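Silicatein alpha (Tethya aurantium, PDB 6ZQ3) probably catalyses the condensation of silica in sponge spicules, and is built as the mature domain of a papain-family cysteine peptidase. Local coordinates at residues L163-V168 with N185-N190; Y27-M32 with L49-I54; G119-L124 with C207-D212; A126-V131 with M167-Y172; L76-N81 with A108-S113. All blocks are in the same frame, centred on the assembly; numbering follows the deposited sequence.

Contact 1 (L163-V168 with N185-N190); sequences LNHAMV and NSWGEN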
# COMPACT_ATOMS: atom_id res chain seq x y z
N LEU A 163 -13.25 3.84 -5.87
CA LEU A 163 -11.81 3.80 -5.88
C LEU A 163 -11.39 2.54 -6.62
O LEU A 163 -12.01 1.49 -6.47
CB LEU A 163 -11.30 3.75 -4.43
CG LEU A 163 -12.05 4.63 -3.42
CD1 LEU A 163 -11.90 4.10 -2.00
CD2 LEU A 163 -11.60 6.08 -3.53
N ASN A 164 -10.31 2.63 -7.36
CA ASN A 164 -9.93 1.55 -8.24
C ASN A 164 -8.44 1.19 -8.15
O ASN A 164 -7.97 0.33 -8.90
CB ASN A 164 -10.27 1.96 -9.66
CG ASN A 164 -9.70 3.32 -10.01
OD1 ASN A 164 -8.48 3.50 -9.96
ND2 ASN A 164 -10.56 4.29 -10.30
N HIS A 165 -7.70 1.82 -7.25
CA HIS A 165 -6.26 1.54 -7.20
C HIS A 165 -5.73 1.87 -5.82
O HIS A 165 -6.14 2.86 -5.21
CB HIS A 165 -5.51 2.33 -8.30
CG HIS A 165 -4.04 2.03 -8.36
ND1 HIS A 165 -3.54 0.87 -8.93
CD2 HIS A 165 -2.97 2.72 -7.92
CE1 HIS A 165 -2.22 0.87 -8.83
NE2 HIS A 165 -1.85 1.98 -8.23
N ALA A 166 -4.83 1.01 -5.34
CA ALA A 166 -4.36 1.05 -3.97
C ALA A 166 -2.87 1.31 -3.96
O ALA A 166 -2.14 0.81 -4.83
CB ALA A 166 -4.66 -0.27 -3.25
N MET A 167 -2.40 2.04 -2.95
CA MET A 167 -0.97 2.35 -2.83
C MET A 167 -0.60 2.57 -1.38
O MET A 167 -1.45 2.46 -0.52
CB MET A 167 -0.62 3.61 -3.65
CG MET A 167 -1.60 3.96 -4.75
SD MET A 167 -1.37 5.62 -5.40
CE MET A 167 0.25 5.33 -6.07
N VAL A 168 0.67 2.87 -1.11
CA VAL A 168 1.13 3.14 0.27
C VAL A 168 1.46 4.60 0.42
O VAL A 168 2.31 5.10 -0.29
CB VAL A 168 2.44 2.43 0.64
CG1 VAL A 168 2.51 2.24 2.15
CG2 VAL A 168 2.57 1.10 -0.06
N ASN A 185 3.60 4.01 -5.52
CA ASN A 185 2.84 3.13 -6.43
C ASN A 185 3.67 1.87 -6.70
O ASN A 185 4.81 1.73 -6.22
CB ASN A 185 2.52 3.86 -7.76
CG ASN A 185 1.24 3.38 -8.41
OD1 ASN A 185 0.61 2.41 -7.98
ND2 ASN A 185 0.83 4.07 -9.47
N SER A 186 3.10 0.95 -7.45
CA SER A 186 3.77 -0.29 -7.77
C SER A 186 3.65 -0.51 -9.27
O SER A 186 3.29 -1.60 -9.73
CB SER A 186 3.13 -1.45 -6.97
OG SER A 186 1.70 -1.45 -7.08
N TRP A 187 3.94 0.57 -10.02
CA TRP A 187 4.04 0.52 -11.49
C TRP A 187 5.48 0.70 -11.90
O TRP A 187 5.76 1.03 -13.03
CB TRP A 187 3.13 1.57 -12.17
CG TRP A 187 1.68 1.25 -12.00
CD1 TRP A 187 1.16 0.07 -11.58
CD2 TRP A 187 0.56 2.11 -12.27
NE1 TRP A 187 -0.20 0.14 -11.55
CE2 TRP A 187 -0.60 1.38 -11.98
CE3 TRP A 187 0.43 3.43 -12.72
CZ2 TRP A 187 -1.88 1.92 -12.12
CZ3 TRP A 187 -0.84 3.97 -12.86
CH2 TRP A 187 -1.98 3.21 -12.57
N GLY A 188 6.39 0.43 -10.99
CA GLY A 188 7.79 0.43 -11.32
C GLY A 188 8.33 1.83 -11.42
O GLY A 188 7.57 2.82 -11.33
N GLU A 189 9.65 1.92 -11.57
CA GLU A 189 10.37 3.18 -11.35
C GLU A 189 10.18 4.19 -12.49
O GLU A 189 10.38 5.39 -12.29
CB GLU A 189 11.87 2.89 -11.12
N ASN A 190 9.78 3.72 -13.67
CA ASN A 190 9.56 4.59 -14.82
C ASN A 190 8.21 5.31 -14.83
O ASN A 190 7.91 5.97 -15.81
CB ASN A 190 9.63 3.77 -16.12
CG ASN A 190 10.99 3.12 -16.35
OD1 ASN A 190 11.05 2.03 -16.89
ND2 ASN A 190 12.07 3.78 -15.95
O HOH W 1 0.21 -0.29 -4.94
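The imidazole of His-165 has Trp-187 over one face and the amide oxygen of Asn-185 at its edge. Trp-187 CZ2 lies 3.4 Å above the His-165 ring plane, displaced toward the rim, and the two rings meet obliquely, planes 47° apart. Asn-185 ND2 sits over a face of the indole, near its rim. His-165 NE2 donates to Asn-185 OD1 at 2.5 Å with a nearly straight N-H (167°); the oxygen lies in the imidazole plane, while the donor is tilted from the amide plane. CG of His-165 is anti to the backbone N (chi1 -177°), which carries the ring off the strand toward 185-190. The same OD1 also takes a weak bond from Ser-186 N at 2.9 Å. A water donates to both Ala-166 O and Ser-186 OG. A leucine in place of His-165 would probably leave Asn-185 OD1 without the ring N-H and remove the imidazole that Trp-187 CZ2 lies over. By family, the pair probably corresponds to the histidine and asparagine of the papain active site, with Ser-26, which touches His-165, at the position of the nucleophilic cysteine. Trp-191 meets Trp-187 edge-to-face. Asn-164 and His-165 form a classic beta bulge opposite Ile-138 at the start of strand 165-173, which lies against helix 26-43; loop 185-190 follows strand 180-184.

Contact 2 (Y27-M32 with L49-I54); sequences YAFSAM and LSEQNI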
# COMPACT_ATOMS: atom_id res chain seq x y z
N TYR A 27 -3.97 -3.97 -4.41
CA TYR A 27 -4.36 -4.31 -3.03
C TYR A 27 -3.20 -4.99 -2.27
O TYR A 27 -2.88 -4.58 -1.16
CB TYR A 27 -5.64 -5.15 -2.98
CG TYR A 27 -5.52 -6.57 -3.47
CD1 TYR A 27 -5.68 -6.88 -4.81
CD2 TYR A 27 -5.29 -7.62 -2.58
CE1 TYR A 27 -5.59 -8.18 -5.26
CE2 TYR A 27 -5.18 -8.92 -3.02
CZ TYR A 27 -5.33 -9.20 -4.37
OH TYR A 27 -5.24 -10.49 -4.82
N ALA A 28 -2.55 -5.95 -2.91
CA ALA A 28 -1.49 -6.72 -2.26
C ALA A 28 -0.26 -5.91 -2.04
O ALA A 28 0.38 -6.06 -1.01
CB ALA A 28 -1.10 -7.92 -3.12
N PHE A 29 0.12 -5.13 -3.05
CA PHE A 29 1.35 -4.37 -2.98
C PHE A 29 1.14 -3.31 -1.95
O PHE A 29 2.00 -3.08 -1.14
CB PHE A 29 1.72 -3.77 -4.34
CG PHE A 29 2.41 -4.74 -5.27
CD1 PHE A 29 1.69 -5.54 -6.12
CD2 PHE A 29 3.78 -4.84 -5.28
CE1 PHE A 29 2.30 -6.42 -6.98
CE2 PHE A 29 4.42 -5.73 -6.12
CZ PHE A 29 3.67 -6.52 -6.98
N SER A 30 -0.02 -2.68 -1.98
CA SER A 30 -0.36 -1.66 -1.00
C SER A 30 -0.40 -2.20 0.46
O SER A 30 0.06 -1.52 1.39
CB SER A 30 -1.71 -1.07 -1.34
OG SER A 30 -2.16 -0.27 -0.28
N ALA A 31 -0.97 -3.40 0.66
CA ALA A 31 -1.06 -4.00 1.99
C ALA A 31 0.29 -4.39 2.58
O ALA A 31 0.55 -4.11 3.76
CB ALA A 31 -1.99 -5.19 1.96
N MET A 32 1.14 -5.02 1.75
CA MET A 32 2.50 -5.45 2.13
C MET A 32 3.41 -4.30 2.43
O MET A 32 4.25 -4.39 3.33
CB MET A 32 3.11 -6.28 1.01
CG MET A 32 2.44 -7.63 0.82
SD MET A 32 2.49 -8.67 2.32
CE MET A 32 1.02 -8.14 3.21
N LEU A 49 8.65 -8.04 1.85
CA LEU A 49 7.60 -9.06 2.07
C LEU A 49 6.94 -9.47 0.75
O LEU A 49 7.07 -8.76 -0.26
CB LEU A 49 6.53 -8.56 3.04
CG LEU A 49 7.01 -8.27 4.46
CD1 LEU A 49 5.85 -7.69 5.23
CD2 LEU A 49 7.58 -9.53 5.13
N SER A 50 6.22 -10.60 0.75
CA SER A 50 5.78 -11.18 -0.51
C SER A 50 4.32 -10.91 -0.88
O SER A 50 3.38 -11.40 -0.24
CB SER A 50 6.02 -12.67 -0.50
OG SER A 50 5.54 -13.20 -1.72
N GLU A 51 4.14 -10.14 -1.95
CA GLU A 51 2.85 -9.86 -2.51
C GLU A 51 2.30 -11.08 -3.26
O GLU A 51 1.10 -11.18 -3.48
CB GLU A 51 2.96 -8.72 -3.51
CG GLU A 51 3.38 -7.39 -2.92
CD GLU A 51 4.88 -7.19 -2.87
OE1 GLU A 51 5.61 -8.02 -3.46
OE2 GLU A 51 5.33 -6.21 -2.23
N GLN A 52 3.19 -11.97 -3.69
CA GLN A 52 2.80 -13.15 -4.41
C GLN A 52 2.07 -14.09 -3.45
O GLN A 52 1.07 -14.77 -3.82
CB GLN A 52 4.06 -13.81 -4.96
CG GLN A 52 3.83 -14.97 -5.92
CD GLN A 52 2.91 -14.64 -7.08
OE1 GLN A 52 2.99 -13.57 -7.67
NE2 GLN A 52 2.04 -15.58 -7.43
N ASN A 53 2.57 -14.12 -2.22
CA ASN A 53 1.97 -14.89 -1.13
C ASN A 53 0.51 -14.52 -0.98
O ASN A 53 -0.35 -15.39 -0.93
CB ASN A 53 2.73 -14.61 0.17
CG ASN A 53 2.47 -15.63 1.24
OD1 ASN A 53 3.23 -15.74 2.19
ND2 ASN A 53 1.39 -16.38 1.09
N ILE A 54 0.24 -13.21 -0.95
CA ILE A 54 -1.11 -12.70 -0.78
C ILE A 54 -1.95 -13.03 -2.01
O ILE A 54 -3.15 -13.34 -1.90
CB ILE A 54 -1.14 -11.17 -0.57
CG1 ILE A 54 -0.90 -10.79 0.88
CG2 ILE A 54 -2.49 -10.60 -0.93
CD1 ILE A 54 0.47 -11.14 1.39
O HOH W 2 -5.82 -13.34 -3.63
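Glu-51 lays its aliphatic stem over the ring of Phe-29, with CG of Glu-51 3.7 Å from the Phe-29 ring centroid in a CH-pi contact 18° off the normal. A bend at chi2 (88°) turns the Glu-51 carboxylate over the CD2-CE2 rim of the ring, the two planes only 13° apart, and brings Glu-51 OE2 to 3.9 Å from Met-32 CB. Beside this stack Ile-54 packs against three residues of the longer helix. Its CG2 rests on Ala-28 CB at 3.7 Å and on Tyr-27 CE2 at 3.8 Å, while its CD1 meets the Met-32 thioether tip to tip, Met-32 CE lying 3.6 Å away. Met-32 SD also lies 4.1 Å from Leu-49 CB. In the next shell, Ser-50 is the N-cap of helix 51-57, its OG accepting from Asn-53 N at 3.1 Å and weakly from Gln-52 N. Tyr-27 OH is bonded to Gly-65 O, and a water donates to both that hydroxyl and Ile-54 O. Phe-92 meets Phe-29 edge-to-face, and Val-84 packs on Met-32, Leu-49 and Ile-54. Both helices belong to the helical half of the papain fold, 26-43 being its long central helix. Between the segments the contact is apolar and carbon-rich; the one carboxylate buried in it has Lys-18 as salt-bridge partner to OE2, which probably offsets the cost of burying its charge.

Contact 3 (G119-L124 with C207-D212); sequences GSESDL and CGIASD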
# COMPACT_ATOMS: atom_id res chain seq x y z
N GLY A 119 -12.80 9.51 5.08
CA GLY A 119 -12.82 10.93 4.70
C GLY A 119 -11.98 11.89 5.54
O GLY A 119 -11.86 13.07 5.19
N SER A 120 -11.37 11.43 6.62
CA SER A 120 -10.64 12.33 7.50
C SER A 120 -9.15 12.29 7.22
O SER A 120 -8.48 11.31 7.54
CB SER A 120 -10.88 11.99 8.98
OG SER A 120 -10.01 12.77 9.79
N GLU A 121 -8.65 13.38 6.63
CA GLU A 121 -7.22 13.52 6.31
C GLU A 121 -6.36 13.95 7.50
O GLU A 121 -5.14 13.78 7.48
CB GLU A 121 -7.04 14.52 5.17
CG GLU A 121 -7.60 14.06 3.83
CD GLU A 121 -7.23 14.99 2.68
OE1 GLU A 121 -8.07 15.85 2.33
OE2 GLU A 121 -6.10 14.89 2.13
N SER A 122 -6.98 14.52 8.53
CA SER A 122 -6.25 14.86 9.76
C SER A 122 -5.97 13.61 10.61
O SER A 122 -4.93 13.52 11.23
CB SER A 122 -7.02 15.90 10.55
OG SER A 122 -8.29 15.38 10.88
N ASP A 123 -6.86 12.63 10.50
CA ASP A 123 -6.69 11.35 11.17
C ASP A 123 -5.66 10.57 10.35
O ASP A 123 -4.82 9.86 10.90
CB ASP A 123 -8.01 10.59 11.23
N LEU A 124 -5.73 10.71 9.02
CA LEU A 124 -4.78 10.05 8.13
C LEU A 124 -3.36 10.58 8.37
O LEU A 124 -2.41 9.81 8.46
CB LEU A 124 -5.21 10.23 6.67
CG LEU A 124 -4.31 9.68 5.55
CD1 LEU A 124 -3.88 8.24 5.78
CD2 LEU A 124 -5.02 9.79 4.21
N CYS A 207 -9.69 12.52 -4.73
CA CYS A 207 -9.42 11.16 -5.22
C CYS A 207 -9.74 10.04 -4.21
O CYS A 207 -9.42 8.84 -4.42
CB CYS A 207 -7.97 11.05 -5.74
SG CYS A 207 -7.64 12.25 -7.07
N GLY A 208 -10.39 10.45 -3.12
CA GLY A 208 -10.80 9.54 -2.06
C GLY A 208 -9.62 8.90 -1.38
O GLY A 208 -9.67 7.72 -1.04
N ILE A 209 -8.55 9.68 -1.18
CA ILE A 209 -7.33 9.17 -0.56
C ILE A 209 -7.52 8.72 0.91
O ILE A 209 -6.80 7.83 1.40
CB ILE A 209 -6.17 10.20 -0.67
CG1 ILE A 209 -4.82 9.50 -0.53
CG2 ILE A 209 -6.31 11.32 0.34
CD1 ILE A 209 -3.69 10.47 -0.43
N ALA A 210 -8.49 9.32 1.59
CA ALA A 210 -8.75 9.02 2.98
C ALA A 210 -10.09 8.31 3.21
O ALA A 210 -10.52 8.18 4.35
CB ALA A 210 -8.69 10.31 3.81
N SER A 211 -10.74 7.84 2.13
CA SER A 211 -11.97 7.04 2.22
C SER A 211 -11.81 5.62 2.81
O SER A 211 -12.66 5.18 3.56
CB SER A 211 -12.65 6.93 0.84
OG SER A 211 -13.07 8.21 0.39
N ASP A 212 -10.74 4.91 2.43
CA ASP A 212 -10.47 3.52 2.82
C ASP A 212 -8.98 3.29 3.13
O ASP A 212 -8.27 2.50 2.46
CB ASP A 212 -10.93 2.55 1.72
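One backbone hydrogen bond joins the segments: Gly-119 N donates to Ala-210 O at 2.7 Å, arriving from above the carbonyl plane. Gly-119 has a positive phi (84°), turning the chain here just before helix 121-130. Apolar contact gathers round the methyl of Ala-210. Leu-124 CD2 touches Ala-210 CB at 3.7 Å, and the stem of Glu-121 comes in through CG, 3.9 Å from the same Ala-210 CB. With its CG anti to the backbone N (chi1 177°), Leu-124 reaches down from the first turn of the helix, and its CD2 also passes 3.9 Å from Ile-209 O. Here, in the sheet-rich half of the papain fold, the start of helix 121-130 rests on the loop between strands 196-200 and 214-217, a loop further tied by the disulfide from Cys-207 to Cys-158. Polar groups are met mostly along each segment or beyond it. Ser-120 is the N-cap, its OG accepting from Asp-123 N at 3.2 Å. Glu-121 extends beyond CG and crosses Ile-209 at about a right angle, OE2 standing 4.0 Å from Ile-209 CG2. That oxygen accepts from Trp-181 NE1 and Asn-202 N, and OE1 from Asn-205 N, three bonds that probably keep the carboxylate from turning. Ser-211 OG is bonded to Ser-160 O and Asn-205 ND2.

Contact 4 (A126-V131 with M167-Y172); sequences AAVANV and MVITGY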
# COMPACT_ATOMS: atom_id res chain seq x y z
N ALA A 126 -2.26 12.04 11.13
CA ALA A 126 -1.90 11.55 12.45
C ALA A 126 -1.41 10.09 12.38
O ALA A 126 -0.44 9.74 13.04
CB ALA A 126 -3.08 11.70 13.42
N ALA A 127 -2.06 9.25 11.58
CA ALA A 127 -1.60 7.86 11.41
C ALA A 127 -0.22 7.80 10.78
O ALA A 127 0.65 7.07 11.24
CB ALA A 127 -2.57 7.06 10.58
N VAL A 128 -0.03 8.61 9.74
CA VAL A 128 1.18 8.56 8.93
C VAL A 128 2.39 9.10 9.71
O VAL A 128 3.49 8.55 9.62
CB VAL A 128 1.02 9.32 7.60
CG1 VAL A 128 2.31 9.28 6.82
CG2 VAL A 128 -0.10 8.72 6.75
N ALA A 129 2.17 10.17 10.45
CA ALA A 129 3.22 10.77 11.28
C ALA A 129 3.61 9.90 12.46
O ALA A 129 4.78 9.65 12.70
CB ALA A 129 2.77 12.13 11.78
N ASN A 130 2.60 9.45 13.20
CA ASN A 130 2.80 8.80 14.50
C ASN A 130 2.92 7.28 14.47
O ASN A 130 3.45 6.68 15.41
CB ASN A 130 1.67 9.23 15.45
N VAL A 131 2.42 6.63 13.42
CA VAL A 131 2.45 5.15 13.35
C VAL A 131 3.36 4.62 12.23
O VAL A 131 4.24 3.77 12.47
CB VAL A 131 1.03 4.57 13.19
CG1 VAL A 131 1.06 3.07 13.40
CG2 VAL A 131 0.03 5.22 14.17
N MET A 167 -2.40 2.04 -2.95
CA MET A 167 -0.97 2.35 -2.83
C MET A 167 -0.60 2.57 -1.38
O MET A 167 -1.45 2.46 -0.52
CB MET A 167 -0.62 3.61 -3.65
CG MET A 167 -1.60 3.96 -4.75
SD MET A 167 -1.37 5.62 -5.40
CE MET A 167 0.25 5.33 -6.07
N VAL A 168 0.67 2.87 -1.11
CA VAL A 168 1.13 3.14 0.27
C VAL A 168 1.46 4.60 0.42
O VAL A 168 2.31 5.10 -0.29
CB VAL A 168 2.44 2.43 0.64
CG1 VAL A 168 2.51 2.24 2.15
CG2 VAL A 168 2.57 1.10 -0.06
N ILE A 169 0.80 5.29 1.34
CA ILE A 169 1.27 6.61 1.74
C ILE A 169 2.53 6.45 2.61
O ILE A 169 2.50 5.78 3.65
CB ILE A 169 0.12 7.40 2.44
CG1 ILE A 169 -0.98 7.69 1.41
CG2 ILE A 169 0.61 8.71 3.04
CD1 ILE A 169 -1.91 8.82 1.80
N THR A 170 3.63 7.06 2.19
CA THR A 170 4.91 6.98 2.93
C THR A 170 5.33 8.29 3.60
O THR A 170 6.40 8.36 4.21
CB THR A 170 6.05 6.56 2.01
OG1 THR A 170 6.10 7.47 0.92
CG2 THR A 170 5.86 5.12 1.47
N GLY A 171 4.51 9.33 3.48
CA GLY A 171 4.81 10.63 4.08
C GLY A 171 3.88 11.70 3.53
O GLY A 171 2.84 11.40 2.94
N TYR A 172 4.26 12.95 3.74
CA TYR A 172 3.49 14.09 3.24
C TYR A 172 4.39 15.29 3.33
O TYR A 172 5.45 15.23 3.98
CB TYR A 172 2.22 14.33 4.06
CG TYR A 172 2.50 14.46 5.53
CD1 TYR A 172 2.97 15.66 6.05
CD2 TYR A 172 2.34 13.38 6.39
CE1 TYR A 172 3.27 15.77 7.40
CE2 TYR A 172 2.63 13.49 7.74
CZ TYR A 172 3.09 14.69 8.23
OH TYR A 172 3.37 14.84 9.57
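Val-128 of the helix packs its two methyls on different parts of the strand. CG2 of Val-128 meets Ile-169 CG2 at 3.8 Å, the two side chains crossing at about a right angle. CG1 of Val-128, anti to its own backbone N (chi1 178°), reaches over the chain and rests on the backbone of Gly-171, 3.9 Å from Gly-171 CA. The same CG1 lies 4.1 Å from Tyr-172 CD2, near the plane of the ring. The phenol is therefore approached at its edge: Ala-129 CB also sits close to the ring plane, 3.5 Å from Tyr-172 OH, so neighbouring residues of the helix line one rim of the aromatic group. Tyr-172 has its CG between the backbone N and the carbonyl carbon (chi1 54°), which swings the ring out along the flank of the helix. The segments are a helix lying across a strand in the sheet-bearing half of the papain fold: helix 126-130 and strand 167-172 pass 8.4 Å apart at an angle of 80°, and strand 165-173 is paired on one side with 134-138 and on the other with 180-184. Val-134 of the former strand also touches Val-128. Hydrogen bonds involving side chains run to other parts of the chain. Tyr-172 OH is bonded to Pro-3 O and Tyr-172 O to Thr-5 OG1, while Val-128 O accepts from Trp-8 NE1; the N-terminal segment thus holds both partners.

Contact 5 (L76-N81 with A108-S113); sequences LYVVAN and ASMSGS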
# COMPACT_ATOMS: atom_id res chain seq x y z
N LEU A 76 -6.52 -9.91 6.96
CA LEU A 76 -7.22 -11.08 7.54
C LEU A 76 -6.48 -12.39 7.22
O LEU A 76 -6.18 -13.19 8.10
CB LEU A 76 -8.64 -11.14 6.97
CG LEU A 76 -9.83 -11.73 7.73
CD1 LEU A 76 -9.82 -11.32 9.20
CD2 LEU A 76 -11.12 -11.25 7.06
N TYR A 77 -6.16 -12.59 5.94
CA TYR A 77 -5.28 -13.67 5.55
C TYR A 77 -4.00 -13.69 6.39
O TYR A 77 -3.67 -14.70 7.00
CB TYR A 77 -4.92 -13.59 4.07
CG TYR A 77 -3.83 -14.57 3.73
CD1 TYR A 77 -4.12 -15.92 3.54
CD2 TYR A 77 -2.51 -14.18 3.66
CE1 TYR A 77 -3.12 -16.82 3.26
CE2 TYR A 77 -1.50 -15.09 3.39
CZ TYR A 77 -1.82 -16.41 3.19
OH TYR A 77 -0.82 -17.31 2.90
N VAL A 78 -3.25 -12.60 6.43
CA VAL A 78 -2.05 -12.60 7.26
C VAL A 78 -2.34 -13.02 8.71
O VAL A 78 -1.57 -13.81 9.26
CB VAL A 78 -1.31 -11.26 7.27
CG1 VAL A 78 -0.07 -11.34 8.14
CG2 VAL A 78 -0.90 -10.87 5.84
N VAL A 79 -3.41 -12.49 9.32
CA VAL A 79 -3.73 -12.75 10.74
C VAL A 79 -4.13 -14.24 10.93
O VAL A 79 -3.57 -14.94 11.79
CB VAL A 79 -4.89 -11.85 11.27
CG1 VAL A 79 -5.29 -12.23 12.71
CG2 VAL A 79 -4.55 -10.37 11.20
N ALA A 80 -5.09 -14.70 10.11
CA ALA A 80 -5.57 -16.08 10.11
C ALA A 80 -4.47 -17.08 9.78
O ALA A 80 -4.41 -18.16 10.36
CB ALA A 80 -6.73 -16.25 9.12
N ASN A 81 -3.60 -16.72 8.84
CA ASN A 81 -2.49 -17.57 8.46
C ASN A 81 -1.29 -17.35 9.35
O ASN A 81 -0.27 -18.00 9.17
CB ASN A 81 -2.07 -17.33 7.02
CG ASN A 81 -1.19 -18.44 6.49
OD1 ASN A 81 -1.58 -19.60 6.46
ND2 ASN A 81 0.01 -18.09 6.05
N ALA A 108 6.92 -11.87 8.52
CA ALA A 108 6.20 -11.02 9.46
C ALA A 108 4.82 -11.55 9.79
O ALA A 108 4.23 -12.31 9.02
CB ALA A 108 6.09 -9.61 8.91
N SER A 109 4.30 -11.13 10.94
CA SER A 109 2.96 -11.48 11.36
C SER A 109 2.26 -10.25 11.91
O SER A 109 2.86 -9.18 12.08
CB SER A 109 3.01 -12.57 12.42
OG SER A 109 1.71 -12.88 12.93
N MET A 110 0.97 -10.41 12.20
CA MET A 110 0.16 -9.34 12.76
C MET A 110 -1.12 -9.83 13.46
O MET A 110 -1.56 -10.99 13.33
CB MET A 110 -0.18 -8.35 11.67
CG MET A 110 -0.52 -9.02 10.38
SD MET A 110 -1.03 -7.80 9.18
CE MET A 110 -2.72 -7.53 9.71
N SER A 111 -1.68 -8.91 14.23
CA SER A 111 -2.79 -9.17 15.13
C SER A 111 -4.10 -8.48 14.69
O SER A 111 -5.16 -8.87 15.13
CB SER A 111 -2.42 -8.64 16.51
OG SER A 111 -2.65 -7.23 16.54
N GLY A 112 -4.00 -7.43 13.88
CA GLY A 112 -5.17 -6.73 13.36
C GLY A 112 -4.85 -5.60 12.37
O GLY A 112 -3.75 -5.51 11.82
N SER A 113 -5.84 -4.77 12.12
CA SER A 113 -5.70 -3.58 11.31
C SER A 113 -6.56 -2.50 11.93
O SER A 113 -7.60 -2.79 12.51
CB SER A 113 -6.18 -3.85 9.88
OG SER A 113 -7.48 -4.38 9.92
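Met-110 lies across the two valines of helix 71-80, and its inner part makes the tight half of the contact. SD of Met-110 is 3.8 Å from Val-78 CG1, and its CG is 3.9 Å from Val-78 CB; Val-78 CG1 presses still closer on the CG of Met-110, in a separation too short to be relied on. The thioether crosses Val-78 at about a right angle. A turn at chi3 (-79°) then folds Met-110 CE back, 3.7 Å from Val-79 CG2. Leu-35 of helix 26-43 and Phe-75 of helix 71-80 also touch Met-110, so the thioether is held between two helices. The looser side belongs to Val-79, which is partly exposed and meets mainly backbone: its CG2 lies 3.7 Å from Met-110 O and 4.0 Å from Gly-112 N, while Ser-109 and Ser-111 border this side. Ser-111 points away from the helix and bonds through OG to Thr-217 OG1. An alanine in place of Met-110 would probably leave Val-78 and the methyl of Val-79 without their partner and open a gap beneath the helix. The strip 108-113 runs from strand 106-108, paired with 84-85, to strand 112-115, paired with 214-217, and thus passes from the helical half of the papain fold toward the sheet-bearing half. Through the backbone, Ala-108 bonds to Val-84, and Ser-111 and Gly-112 to Thr-217. Between the segments the contact is essentially apolar, valine methyls on a thioether and on backbone, so the fit rests largely on packing.

In the fold
Contacts 1, 2 and 4 are buried, whereas contacts 3 and 5 are only partly so and lie farther from the chain centre. Contacts 1 and 4 share strand 165-173, one near its start and one toward its end; contacts 3 and 4 share helix 121-130, and Ile-169 packs on Ile-209 and Leu-124 between them. Contacts 2 and 5 lie in the helical half, with Met-32 CE touching Val-78 CG2. A probable bond from Ser-30 OG to Met-167 O links contact 2 to the strand. Side-chain polarity is concentrated in contact 1 at the presumed active site; contact 3 pairs a backbone bond with packing round Ala-210; contacts 2, 4 and 5 cross by carbon packing, with a buried carboxylate in contact 2.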